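Local coordinates for microtubule-associated protein 1A/1B, light chain 3, putative (Trypanosoma brucei, PDB 3H9D) that belongs to the ubiquitin-like ATG8 family of autophagy and is probably attached to membranes by coupling its C-terminal end to phosphatidylethanolamine, at residues G45-R49 and C50-V54; L58-G61 and Q62-V66; V81-D85 and T86-S90. All coordinates share one frame; numbering follows the deposited sequence.

Contact 1: residues G45-R49 and C50-V54; sequences GELDR and CKFLV
Leu47 meets Phe52 where a loop of the ubiquitin-like fold runs into strand 51-55. This is an edge strand of the chain's sheet. The tight part of the contact is small and wholly apolar. Leu47 CD1 lies 3.6 Å from Phe52 CE1 and almost as near the neighbouring ring atom CZ. The methyl comes in at the rim of the ring, close to its plane, and the two side chains cross at about a right angle. Leu47 has CG anti to its carbonyl carbon (chi1 -60°), and its chain then extends at chi2, 172°, which sends CD1 forward to the ring.

Other parts of the chain close in on this pair. Leu67, Arg70 and Val71 of helix 60-71 touch Leu47, and Phe63 of the same helix meets Phe52 edge-to-face. Cys50 is also buried. Its side chain packs against Ile35 and Tyr8, while its backbone bonds to Cys36 of strand 31-38.

The solvent side is looser. Asp48 and Arg49 form the exposed bend. The side chain of Arg49 leads away overall, bent at chi2 and chi3, although its CB stays 3.6 Å from Cys50 N. The side chain lies about 4 Å from a bound calcium ion. Lys51 also leads away and makes a salt bridge with Asp20.

In ATG8 relatives the matching edge strand pairs with the short LIR motifs of partner proteins, so this strand probably has a similar part here. Arg49 O approaches the ring obliquely, 4.3 Å from Phe52 CE1.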
loop_
_atom_site.group_PDB
_atom_site.type_symbol
_atom_site.label_atom_id
_atom_site.label_comp_id
_atom_site.label_asym_id
_atom_site.label_seq_id
_atom_site.Cartn_x
_atom_site.Cartn_y
_atom_site.Cartn_z
ATOM N N GLY A 45 7.980 2.965 19.904
ATOM C CA GLY A 45 7.100 1.801 19.751
ATOM C C GLY A 45 5.902 2.055 18.860
ATOM O O GLY A 45 5.354 3.160 18.842
ATOM N N GLU A 46 5.505 1.019 18.124
ATOM C CA GLU A 46 4.358 1.057 17.213
ATOM C C GLU A 46 3.066 0.928 18.028
ATOM O O GLU A 46 3.062 0.313 19.085
ATOM C CB GLU A 46 4.493 -0.072 16.166
ATOM C CG GLU A 46 3.511 -0.065 14.976
ATOM C CD GLU A 46 3.746 1.055 13.940
ATOM O OE1 GLU A 46 4.249 0.752 12.830
ATOM O OE2 GLU A 46 3.407 2.230 14.221
ATOM N N LEU A 47 1.982 1.538 17.560
ATOM C CA LEU A 47 0.691 1.422 18.240
ATOM C C LEU A 47 -0.107 0.262 17.655
ATOM O O LEU A 47 -0.211 0.132 16.436
ATOM C CB LEU A 47 -0.120 2.725 18.128
ATOM C CG LEU A 47 0.416 4.057 18.678
ATOM C CD1 LEU A 47 -0.500 5.173 18.253
ATOM C CD2 LEU A 47 0.597 4.045 20.201
ATOM N N ASP A 48 -0.656 -0.582 18.522
ATOM C CA ASP A 48 -1.589 -1.639 18.106
ATOM C C ASP A 48 -2.789 -1.098 17.368
ATOM O O ASP A 48 -3.245 -1.678 16.375
ATOM C CB ASP A 48 -2.117 -2.363 19.321
ATOM C CG ASP A 48 -1.124 -3.292 19.900
ATOM O OD1 ASP A 48 -0.135 -3.606 19.196
ATOM O OD2 ASP A 48 -1.347 -3.708 21.053
ATOM N N ARG A 49 -3.290 0.017 17.895
ATOM C CA ARG A 49 -4.503 0.657 17.458
ATOM C C ARG A 49 -4.107 2.052 17.011
ATOM O O ARG A 49 -4.042 2.993 17.804
ATOM C CB ARG A 49 -5.481 0.713 18.631
ATOM C CG ARG A 49 -5.627 -0.619 19.352
ATOM C CD ARG A 49 -5.412 -0.440 20.834
ATOM N NE ARG A 49 -6.632 -0.018 21.500
ATOM C CZ ARG A 49 -6.689 0.828 22.524
ATOM N NH1 ARG A 49 -5.585 1.385 23.013
ATOM N NH2 ARG A 49 -7.867 1.128 23.050
ATOM N N CYS A 50 -3.831 2.162 15.724
ATOM C CA CYS A 50 -3.222 3.345 15.155
ATOM C C CYS A 50 -4.260 4.318 14.608
ATOM O O CYS A 50 -3.916 5.290 13.962
ATOM C CB CYS A 50 -2.273 2.917 14.043
ATOM S SG CYS A 50 -3.138 2.254 12.615
ATOM N N LYS A 51 -5.533 4.046 14.861
ATOM C CA LYS A 51 -6.612 4.879 14.359
ATOM C C LYS A 51 -7.128 5.811 15.457
ATOM O O LYS A 51 -7.490 5.375 16.554
ATOM C CB LYS A 51 -7.737 4.006 13.819
ATOM C CG LYS A 51 -8.599 4.648 12.746
ATOM C CD LYS A 51 -9.736 3.727 12.330
ATOM C CE LYS A 51 -9.280 2.285 12.236
ATOM N NZ LYS A 51 -10.440 1.348 12.250
ATOM N N PHE A 52 -7.140 7.101 15.153
ATOM C CA PHE A 52 -7.613 8.111 16.089
ATOM C C PHE A 52 -8.790 8.846 15.518
ATOM O O PHE A 52 -8.801 9.213 14.353
ATOM C CB PHE A 52 -6.502 9.091 16.456
ATOM C CG PHE A 52 -5.445 8.488 17.320
ATOM C CD1 PHE A 52 -4.371 7.795 16.747
ATOM C CD2 PHE A 52 -5.537 8.580 18.709
ATOM C CE1 PHE A 52 -3.396 7.208 17.542
ATOM C CE2 PHE A 52 -4.565 8.004 19.523
ATOM C CZ PHE A 52 -3.490 7.313 18.943
ATOM N N LEU A 53 -9.799 9.022 16.356
ATOM C CA LEU A 53 -10.949 9.829 16.026
ATOM C C LEU A 53 -10.726 11.102 16.824
ATOM O O LEU A 53 -11.009 11.156 18.016
ATOM C CB LEU A 53 -12.229 9.093 16.433
ATOM C CG LEU A 53 -12.754 7.960 15.526
ATOM C CD1 LEU A 53 -11.710 6.898 15.109
ATOM C CD2 LEU A 53 -13.937 7.294 16.181
ATOM N N VAL A 54 -10.180 12.111 16.145
ATOM C CA VAL A 54 -9.577 13.284 16.780
ATOM C C VAL A 54 -10.542 14.470 16.750
ATOM O O VAL A 54 -11.013 14.852 15.672
ATOM C CB VAL A 54 -8.220 13.668 16.076
ATOM C CG1 VAL A 54 -7.599 14.944 16.669
ATOM C CG2 VAL A 54 -7.233 12.512 16.140
#

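Contact 2: residues L58-G61 and Q62-V66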
loop_
_atom_site.group_PDB
_atom_site.type_symbol
_atom_site.label_atom_id
_atom_site.label_comp_id
_atom_site.label_asym_id
_atom_site.label_seq_id
_atom_site.Cartn_x
_atom_site.Cartn_y
_atom_site.Cartn_z
ATOM N N LEU A 58 -8.712 20.408 17.811
ATOM C CA LEU A 58 -7.358 20.239 18.305
ATOM C C LEU A 58 -6.317 20.883 17.398
ATOM O O LEU A 58 -6.470 20.921 16.175
ATOM C CB LEU A 58 -7.044 18.755 18.519
ATOM C CG LEU A 58 -7.167 18.204 19.944
ATOM C CD1 LEU A 58 -8.476 18.578 20.622
ATOM C CD2 LEU A 58 -6.957 16.703 19.977
ATOM N N THR A 59 -5.273 21.423 18.020
ATOM C CA THR A 59 -4.079 21.826 17.293
ATOM C C THR A 59 -3.197 20.591 17.150
ATOM O O THR A 59 -3.424 19.574 17.818
ATOM C CB THR A 59 -3.288 22.937 18.025
ATOM O OG1 THR A 59 -2.973 22.516 19.359
ATOM C CG2 THR A 59 -4.080 24.238 18.066
ATOM N N VAL A 60 -2.193 20.674 16.284
ATOM C CA VAL A 60 -1.189 19.622 16.197
ATOM C C VAL A 60 -0.610 19.360 17.588
ATOM O O VAL A 60 -0.551 18.217 18.022
ATOM C CB VAL A 60 -0.085 19.947 15.145
ATOM C CG1 VAL A 60 1.138 19.023 15.300
ATOM C CG2 VAL A 60 -0.659 19.865 13.733
ATOM N N GLY A 61 -0.234 20.427 18.293
ATOM C CA GLY A 61 0.336 20.318 19.637
ATOM C C GLY A 61 -0.506 19.554 20.650
ATOM O O GLY A 61 0.031 18.824 21.488
ATOM N N GLN A 62 -1.823 19.729 20.582
ATOM C CA GLN A 62 -2.740 18.994 21.453
ATOM C C GLN A 62 -2.856 17.514 21.088
ATOM O O GLN A 62 -2.839 16.663 21.979
ATOM C CB GLN A 62 -4.123 19.641 21.452
ATOM C CG GLN A 62 -4.217 20.920 22.259
ATOM C CD GLN A 62 -5.457 21.713 21.918
ATOM O OE1 GLN A 62 -5.590 22.227 20.808
ATOM N NE2 GLN A 62 -6.375 21.819 22.873
ATOM N N PHE A 63 -2.992 17.206 19.794
ATOM C CA PHE A 63 -3.011 15.797 19.351
ATOM C C PHE A 63 -1.737 15.067 19.783
ATOM O O PHE A 63 -1.792 13.919 20.210
ATOM C CB PHE A 63 -3.242 15.646 17.839
ATOM C CG PHE A 63 -3.042 14.224 17.337
ATOM C CD1 PHE A 63 -3.898 13.191 17.751
ATOM C CD2 PHE A 63 -1.983 13.911 16.473
ATOM C CE1 PHE A 63 -3.707 11.869 17.313
ATOM C CE2 PHE A 63 -1.785 12.589 16.021
ATOM C CZ PHE A 63 -2.650 11.565 16.446
ATOM N N VAL A 64 -0.605 15.759 19.696
ATOM C CA VAL A 64 0.681 15.237 20.147
ATOM C C VAL A 64 0.658 14.853 21.619
ATOM O O VAL A 64 1.128 13.773 21.987
ATOM C CB VAL A 64 1.827 16.245 19.843
ATOM C CG1 VAL A 64 3.125 15.869 20.573
ATOM C CG2 VAL A 64 2.046 16.326 18.343
ATOM N N SER A 65 0.112 15.736 22.457
ATOM C CA SER A 65 -0.080 15.438 23.878
ATOM C C SER A 65 -0.920 14.172 24.096
ATOM O O SER A 65 -0.594 13.358 24.964
ATOM C CB SER A 65 -0.700 16.639 24.609
ATOM O OG SER A 65 0.288 17.605 24.952
ATOM N N VAL A 66 -1.987 14.022 23.301
ATOM C CA VAL A 66 -2.857 12.831 23.317
ATOM C C VAL A 66 -2.120 11.570 22.848
ATOM O O VAL A 66 -2.223 10.510 23.473
ATOM C CB VAL A 66 -4.123 13.031 22.431
ATOM C CG1 VAL A 66 -4.936 11.746 22.331
ATOM C CG2 VAL A 66 -4.988 14.170 22.961
#
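The carboxamide of Gln62 turns its oxygen to Thr59, and two donors of that one residue meet OE1. Neither lies in the plane of the amide. Thr59 N is tilted 30° from it, at 2.9 Å from Gln62 OE1, and its N-H points almost straight at the oxygen. Thr59 OG1 sits nearer the plane, tilted 18°, and donates to Gln62 OE1 over 3.0 Å. The other flat group, the Phe63 ring, swings away from residues 58-61. It touches Ile34 and Cys36 of the sheet and Met94 of helix 94-101. Leu58 CD2 lies against the start of this residue, 4.0 Å from Phe63 N and clear of the ring.

Thr59 is the N-cap of helix 60-71. Its OG1 stands between the backbone N and the carbonyl carbon (chi1 55°), where it accepts from Gln62 N at 3.3 Å. With the return bond from Thr59 N to Gln62 OE1, this makes a capping box. In Gln62, CG lies beside the backbone N, and the extended chain beyond it carries the amide to Thr59. Leu58 CG lies against Gln62 CB at 3.7 Å, beside the box.

Behind the cap the helix starts regularly. Phe63 N bonds to Thr59 O at 3.1 Å and Val64 N to Val60 O at 3.0 Å. Ser65 N bonds to Gly61 O. Val60 CG1 and Val64 CG2 meet loosely on the side that faces Val81.

The first N-H groups of a helix have no carbonyl of an earlier turn to bond to. Here OG1 takes the N-H of Gln62, which also makes a weak bond to Thr59 O. The oxygen of a neutral glutamine, not a carboxylate, closes the box, and its partial negative charge would probably suit the positive end of the helix.

Contact 3: residues V81-D85 and T86-S90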
loop_
_atom_site.group_PDB
_atom_site.type_symbol
_atom_site.label_atom_id
_atom_site.label_comp_id
_atom_site.label_asym_id
_atom_site.label_seq_id
_atom_site.Cartn_x
_atom_site.Cartn_y
_atom_site.Cartn_z
ATOM N N VAL A 81 5.509 14.892 14.855
ATOM C CA VAL A 81 4.564 14.271 13.923
ATOM C C VAL A 81 4.712 14.803 12.504
ATOM O O VAL A 81 5.147 15.926 12.295
ATOM C CB VAL A 81 3.074 14.323 14.400
ATOM C CG1 VAL A 81 2.875 13.437 15.637
ATOM C CG2 VAL A 81 2.606 15.767 14.646
ATOM N N TYR A 82 4.358 13.965 11.536
ATOM C CA TYR A 82 4.662 14.213 10.136
ATOM C C TYR A 82 3.434 13.901 9.291
ATOM O O TYR A 82 2.708 12.953 9.582
ATOM C CB TYR A 82 5.851 13.332 9.694
ATOM C CG TYR A 82 7.095 13.463 10.560
ATOM C CD1 TYR A 82 8.137 14.312 10.192
ATOM C CD2 TYR A 82 7.233 12.738 11.747
ATOM C CE1 TYR A 82 9.284 14.438 10.983
ATOM C CE2 TYR A 82 8.376 12.861 12.548
ATOM C CZ TYR A 82 9.393 13.711 12.157
ATOM O OH TYR A 82 10.520 13.847 12.937
ATOM N N THR A 83 3.176 14.735 8.287
ATOM C CA THR A 83 2.304 14.368 7.179
ATOM C C THR A 83 3.072 14.715 5.916
ATOM O O THR A 83 3.869 15.654 5.922
ATOM C CB THR A 83 0.940 15.118 7.133
ATOM O OG1 THR A 83 0.538 15.564 8.435
ATOM C CG2 THR A 83 -0.123 14.193 6.580
ATOM N N ASN A 84 2.838 13.957 4.845
ATOM C CA ASN A 84 3.524 14.169 3.568
ATOM C C ASN A 84 5.031 14.389 3.747
ATOM O O ASN A 84 5.610 15.297 3.146
ATOM C CB ASN A 84 2.879 15.331 2.795
ATOM C CG ASN A 84 3.283 15.361 1.330
ATOM O OD1 ASN A 84 3.453 14.314 0.695
ATOM N ND2 ASN A 84 3.443 16.568 0.785
ATOM N N ASP A 85 5.641 13.568 4.603
ATOM C CA ASP A 85 7.099 13.552 4.844
ATOM C C ASP A 85 7.677 14.858 5.414
ATOM O O ASP A 85 8.893 15.069 5.404
ATOM C CB ASP A 85 7.858 13.123 3.576
ATOM C CG ASP A 85 8.917 12.079 3.860
ATOM O OD1 ASP A 85 8.550 10.959 4.281
ATOM O OD2 ASP A 85 10.114 12.365 3.650
ATOM N N THR A 86 6.803 15.726 5.916
ATOM C CA THR A 86 7.243 16.971 6.548
ATOM C C THR A 86 6.720 17.083 7.983
ATOM O O THR A 86 5.521 16.894 8.234
ATOM C CB THR A 86 6.852 18.249 5.729
ATOM O OG1 THR A 86 5.696 18.868 6.302
ATOM C CG2 THR A 86 6.587 17.933 4.254
ATOM N N VAL A 87 7.633 17.393 8.909
ATOM C CA VAL A 87 7.304 17.621 10.318
ATOM C C VAL A 87 6.226 18.695 10.429
ATOM O O VAL A 87 6.154 19.605 9.594
ATOM C CB VAL A 87 8.580 17.963 11.181
ATOM C CG1 VAL A 87 9.129 19.377 10.879
ATOM C CG2 VAL A 87 8.308 17.795 12.670
ATOM N N LEU A 88 5.379 18.566 11.444
ATOM C CA LEU A 88 4.274 19.496 11.647
ATOM C C LEU A 88 4.545 20.485 12.774
ATOM O O LEU A 88 5.079 20.102 13.821
ATOM C CB LEU A 88 2.974 18.744 11.928
ATOM C CG LEU A 88 2.258 18.067 10.768
ATOM C CD1 LEU A 88 1.018 17.364 11.297
ATOM C CD2 LEU A 88 1.887 19.080 9.713
ATOM N N PRO A 89 4.175 21.764 12.561
ATOM C CA PRO A 89 4.262 22.716 13.661
ATOM C C PRO A 89 3.075 22.527 14.604
ATOM O O PRO A 89 1.927 22.487 14.159
ATOM C CB PRO A 89 4.210 24.079 12.961
ATOM C CG PRO A 89 3.489 23.835 11.683
ATOM C CD PRO A 89 3.671 22.385 11.318
ATOM N N SER A 90 3.366 22.398 15.894
ATOM C CA SER A 90 2.337 22.240 16.920
ATOM C C SER A 90 1.259 23.339 16.921
ATOM O O SER A 90 0.172 23.151 17.474
ATOM C CB SER A 90 2.986 22.109 18.298
ATOM O OG SER A 90 4.008 23.064 18.472
HETATM O O HOH W 1 5.607 17.713 15.557
#
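Val81 touches Leu88 at the open end of a tight beta hairpin. Its CG2 lies 4.0 Å from Leu88 CD1, and its O accepts from Leu88 N at 2.8 Å. A water bridges the same two residues, donating to Leu88 O and accepting from Val81 N. Both pack on Val60 of helix 60-71 and Met110 of strand 108-113.

Tyr82 faces Val87 in an antiparallel non-hydrogen-bonded pair. With CG anti to the carbonyl carbon (chi1 -54°), the ring lies obliquely alongside Val87, CE1 3.6 Å from Val87 CB. Tyr82 CA makes a CA-H...O contact with Thr86 O.

Thr83 and Thr86 form the hydrogen-bonded pair. Thr86 N donates to Thr83 O at 2.9 Å, and Thr83 N donates to Thr86 O at 3.2 Å. Thr83 OG1 is turned to Leu88 CD1, 3.4 Å away.

Asn84 and Asp85, both left-handed in backbone conformation, fill the corners of the type I' turn, a standard connection of tight hairpins.

Strand 86-87, outermost in the chain's sheet, is thus well bonded. Thr83 OG1 is buried with no polar partner in the model. Its torsion is not staggered, so its position is less sure and any cost only possible.

In the fold
The three contacts follow one another along the chain, each closing before the next opens. Contact 1 leads into strand 51-55, contact 2 starts helix 60-71, and contact 3 is the hairpin of strands 80-83 and 86-87. Contacts 1 and 3 sit at the two outer ends of the same mixed sheet, their centres about 17 Å apart. Contact 2 touches both. Its centre is about 14 Å from that of contact 1 and 12 Å from that of contact 3. Phe63 packs on Val54, while Val60 packs on Val81, and Gly61 N probably bonds to Ser90 O. The helix thus spans the sheet, as in ubiquitin-like folds.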